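Local coordinates for protein aminotransferase, class III (Deinococcus radiodurans, PDB 3I4J) that probably acts as a pyridoxal-phosphate-dependent transaminase of class III, moving amino groups between substrates, at residues M54-G66 with M291-V303. The protein carries 1 engineered substitution. Residues are numbered along the deposited sequence; the frame is centred on the assembly and turned at random.
Sequences MAAQAARLPFVHG and MHGFTYAGHPVSV. With SO4 (sulfate ion), chain E.
Thr295 O is gripped by two waters that tie it to the facing loop: one, 3.0 Å from Thr295 O, also hydrogen-bonds to Val64 O, and the other accepts from Gly66 N and bonds to Ala297 O. Another water joins His65 NE2, at 2.9 Å, in the plane of the imidazole, to Thr295 OG1, while His65 ND1 is bonded to Ser67 N. Thr295 also turns its backbone N and OG1 to O4 of a sulfate, probably from the crystallisation liquor, that Ser99 N of the second subunit also binds. Phe63, its CG anti to the backbone N (chi1 -177°), sends its ring edge to the face of Tyr296 in an offset edge-to-face pair, centroids 5.6 Å apart and planes at 70°. Pro300 CB lies 3.2 Å from Leu61 O, and Val301 CG2 packs on Pro62 CB. Gln57 bends at chi2 (62°) so that NE2 bonds nearly straight to Leu61 O at 2.8 Å, its CG resting on Pro300 O. With an alanine here, Leu61 O would probably lose its amide donor and a gap would open beside Pro300. The end of helix 48-60 and its exit loop pack on the start of helix 300-315 and the loop before it, whose Gly293 O and Phe294 O bind Arg7 of the second subunit; the sulfate probably marks the intersubunit pocket for the cofactor phosphate, as in class III aminotransferases.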
# COMPACT_ATOMS: atom_id res chain seq x y z
N MET C 54 -1.92 17.51 -7.40
CA MET C 54 -1.21 16.27 -7.69
C MET C 54 -0.45 16.43 -9.00
O MET C 54 0.69 16.00 -9.13
CB MET C 54 -2.19 15.09 -7.78
CG MET C 54 -2.91 14.78 -6.46
SD MET C 54 -4.05 13.34 -6.54
CE MET C 54 -5.00 13.75 -7.94
N ALA C 55 -1.09 17.07 -9.98
CA ALA C 55 -0.47 17.30 -11.28
C ALA C 55 0.78 18.17 -11.13
O ALA C 55 1.82 17.90 -11.73
CB ALA C 55 -1.47 17.98 -12.22
N ALA C 56 0.67 19.22 -10.32
CA ALA C 56 1.80 20.10 -10.10
C ALA C 56 2.97 19.36 -9.45
O ALA C 56 4.13 19.57 -9.81
CB ALA C 56 1.38 21.29 -9.23
N GLN C 57 2.67 18.48 -8.49
CA GLN C 57 3.74 17.73 -7.83
C GLN C 57 4.37 16.71 -8.78
O GLN C 57 5.57 16.47 -8.73
CB GLN C 57 3.20 17.00 -6.59
CG GLN C 57 4.30 16.36 -5.73
CD GLN C 57 5.27 17.38 -5.18
OE1 GLN C 57 4.85 18.39 -4.61
NE2 GLN C 57 6.56 17.12 -5.32
N ALA C 58 3.56 16.12 -9.66
CA ALA C 58 4.07 15.14 -10.61
C ALA C 58 5.04 15.80 -11.60
O ALA C 58 6.06 15.21 -11.99
CB ALA C 58 2.92 14.50 -11.37
N ALA C 59 4.73 17.03 -11.97
CA ALA C 59 5.57 17.78 -12.91
C ALA C 59 6.84 18.33 -12.26
O ALA C 59 7.85 18.55 -12.93
CB ALA C 59 4.76 18.93 -13.52
N ARG C 60 6.79 18.54 -10.95
CA ARG C 60 7.92 19.09 -10.20
C ARG C 60 8.87 18.03 -9.62
O ARG C 60 10.06 18.06 -9.88
CB ARG C 60 7.39 19.99 -9.08
CG ARG C 60 8.45 20.56 -8.15
CD ARG C 60 9.37 21.54 -8.86
NE ARG C 60 10.23 22.25 -7.92
CZ ARG C 60 11.20 23.09 -8.27
NH1 ARG C 60 11.43 23.33 -9.56
NH2 ARG C 60 11.93 23.69 -7.35
N LEU C 61 8.33 17.11 -8.83
CA LEU C 61 9.12 16.06 -8.19
C LEU C 61 8.15 14.94 -7.81
O LEU C 61 7.59 14.94 -6.72
CB LEU C 61 9.78 16.59 -6.91
CG LEU C 61 10.54 15.55 -6.09
CD1 LEU C 61 11.94 15.38 -6.65
CD2 LEU C 61 10.60 15.98 -4.63
N PRO C 62 7.95 13.96 -8.70
CA PRO C 62 7.03 12.86 -8.43
C PRO C 62 7.47 11.76 -7.47
O PRO C 62 6.64 11.20 -6.74
CB PRO C 62 6.77 12.29 -9.81
CG PRO C 62 8.10 12.47 -10.48
CD PRO C 62 8.46 13.89 -10.09
N PHE C 63 8.76 11.45 -7.47
CA PHE C 63 9.24 10.35 -6.67
C PHE C 63 10.66 10.38 -6.14
O PHE C 63 11.60 10.73 -6.85
CB PHE C 63 9.09 9.05 -7.47
CG PHE C 63 9.49 7.82 -6.70
CD1 PHE C 63 8.58 7.15 -5.90
CD2 PHE C 63 10.81 7.36 -6.73
CE1 PHE C 63 8.96 6.05 -5.14
CE2 PHE C 63 11.21 6.26 -5.96
CZ PHE C 63 10.27 5.61 -5.17
N VAL C 64 10.80 9.97 -4.89
CA VAL C 64 12.09 9.83 -4.24
C VAL C 64 11.84 8.70 -3.26
O VAL C 64 10.71 8.54 -2.77
CB VAL C 64 12.56 11.09 -3.47
CG1 VAL C 64 12.76 12.25 -4.43
CG2 VAL C 64 11.57 11.45 -2.37
N HIS C 65 12.85 7.88 -3.04
CA HIS C 65 12.71 6.79 -2.10
C HIS C 65 13.14 7.36 -0.75
O HIS C 65 14.17 8.02 -0.65
CB HIS C 65 13.60 5.61 -2.51
CG HIS C 65 13.35 4.37 -1.72
ND1 HIS C 65 13.86 4.19 -0.45
CD2 HIS C 65 12.61 3.27 -1.99
CE1 HIS C 65 13.44 3.03 0.03
NE2 HIS C 65 12.68 2.45 -0.88
N GLY C 66 12.32 7.12 0.27
CA GLY C 66 12.59 7.63 1.60
C GLY C 66 13.92 7.26 2.23
O GLY C 66 14.38 7.93 3.16
N MET C 291 12.69 1.54 9.97
CA MET C 291 12.21 0.54 9.02
C MET C 291 12.90 0.72 7.67
O MET C 291 13.40 1.81 7.37
CB MET C 291 10.68 0.64 8.90
CG MET C 291 9.98 0.33 10.23
SD MET C 291 8.17 0.28 10.23
CE MET C 291 7.89 -1.29 9.42
N HIS C 292 12.93 -0.33 6.84
CA HIS C 292 13.62 -0.26 5.55
C HIS C 292 12.83 -0.30 4.23
O HIS C 292 13.09 0.50 3.34
CB HIS C 292 14.69 -1.36 5.49
CG HIS C 292 15.64 -1.35 6.64
ND1 HIS C 292 15.24 -1.55 7.95
CD2 HIS C 292 16.98 -1.15 6.69
CE1 HIS C 292 16.29 -1.48 8.75
NE2 HIS C 292 17.36 -1.24 8.01
N GLY C 293 11.89 -1.23 4.10
CA GLY C 293 11.13 -1.34 2.86
C GLY C 293 10.30 -0.14 2.44
O GLY C 293 10.81 0.98 2.28
N PHE C 294 9.01 -0.38 2.23
CA PHE C 294 8.04 0.65 1.85
C PHE C 294 8.48 1.54 0.70
O PHE C 294 8.85 2.70 0.89
CB PHE C 294 7.69 1.49 3.07
CG PHE C 294 7.04 0.71 4.17
CD1 PHE C 294 5.86 0.01 3.95
CD2 PHE C 294 7.62 0.67 5.44
CE1 PHE C 294 5.26 -0.73 4.96
CE2 PHE C 294 7.02 -0.06 6.46
CZ PHE C 294 5.84 -0.76 6.23
N THR C 295 8.42 1.00 -0.51
CA THR C 295 8.83 1.74 -1.70
C THR C 295 8.15 3.09 -1.86
O THR C 295 8.82 4.09 -2.17
CB THR C 295 8.58 0.91 -2.95
OG1 THR C 295 9.35 -0.29 -2.88
CG2 THR C 295 8.95 1.70 -4.21
N TYR C 296 6.84 3.12 -1.66
CA TYR C 296 6.08 4.35 -1.82
C TYR C 296 5.83 5.15 -0.54
O TYR C 296 5.02 6.07 -0.54
CB TYR C 296 4.76 4.06 -2.54
CG TYR C 296 4.92 3.99 -4.05
CD1 TYR C 296 4.97 5.15 -4.82
CD2 TYR C 296 5.05 2.76 -4.70
CE1 TYR C 296 5.14 5.09 -6.21
CE2 TYR C 296 5.23 2.69 -6.09
CZ TYR C 296 5.27 3.87 -6.84
OH TYR C 296 5.42 3.82 -8.21
N ALA C 297 6.53 4.80 0.54
CA ALA C 297 6.36 5.54 1.79
C ALA C 297 6.89 6.96 1.57
O ALA C 297 8.03 7.13 1.14
CB ALA C 297 7.15 4.87 2.90
N GLY C 298 6.06 7.95 1.86
CA GLY C 298 6.46 9.34 1.67
C GLY C 298 6.33 9.86 0.25
O GLY C 298 6.73 10.99 -0.05
N HIS C 299 5.77 9.04 -0.63
CA HIS C 299 5.57 9.38 -2.04
C HIS C 299 5.12 10.83 -2.22
O HIS C 299 4.04 11.21 -1.77
CB HIS C 299 4.54 8.41 -2.63
CG HIS C 299 4.19 8.67 -4.06
ND1 HIS C 299 5.14 8.79 -5.05
CD2 HIS C 299 2.99 8.80 -4.67
CE1 HIS C 299 4.53 8.99 -6.21
NE2 HIS C 299 3.23 9.00 -6.01
N PRO C 300 5.93 11.66 -2.90
CA PRO C 300 5.58 13.07 -3.11
C PRO C 300 4.20 13.39 -3.68
O PRO C 300 3.51 14.26 -3.16
CB PRO C 300 6.71 13.58 -4.00
CG PRO C 300 7.88 12.83 -3.47
CD PRO C 300 7.32 11.41 -3.34
N VAL C 301 3.79 12.71 -4.74
CA VAL C 301 2.49 13.02 -5.31
C VAL C 301 1.36 12.68 -4.35
O VAL C 301 0.39 13.43 -4.23
CB VAL C 301 2.25 12.28 -6.64
CG1 VAL C 301 0.96 12.76 -7.28
CG2 VAL C 301 3.41 12.52 -7.59
N SER C 302 1.50 11.56 -3.65
CA SER C 302 0.48 11.15 -2.69
C SER C 302 0.45 12.10 -1.50
O SER C 302 -0.61 12.41 -0.98
CB SER C 302 0.74 9.71 -2.23
OG SER C 302 0.56 8.81 -3.32
N VAL C 303 1.62 12.55 -1.08
CA VAL C 303 1.72 13.49 0.03
C VAL C 303 1.08 14.82 -0.38
O VAL C 303 0.37 15.44 0.41
CB VAL C 303 3.19 13.69 0.45
CG1 VAL C 303 3.31 14.81 1.49
CG2 VAL C 303 3.73 12.39 1.04
S SO4 E . 6.55 -2.09 -1.25
O1 SO4 E . 5.77 -1.58 -0.10
O2 SO4 E . 6.24 -3.51 -1.44
O3 SO4 E . 6.17 -1.35 -2.47
O4 SO4 E . 7.98 -1.89 -0.96
O HOH W 1 9.62 9.12 -0.20
O HOH W 2 8.04 7.03 -2.34
O HOH W 3 11.70 -0.25 -1.35
O HOH W 4 10.03 5.53 0.27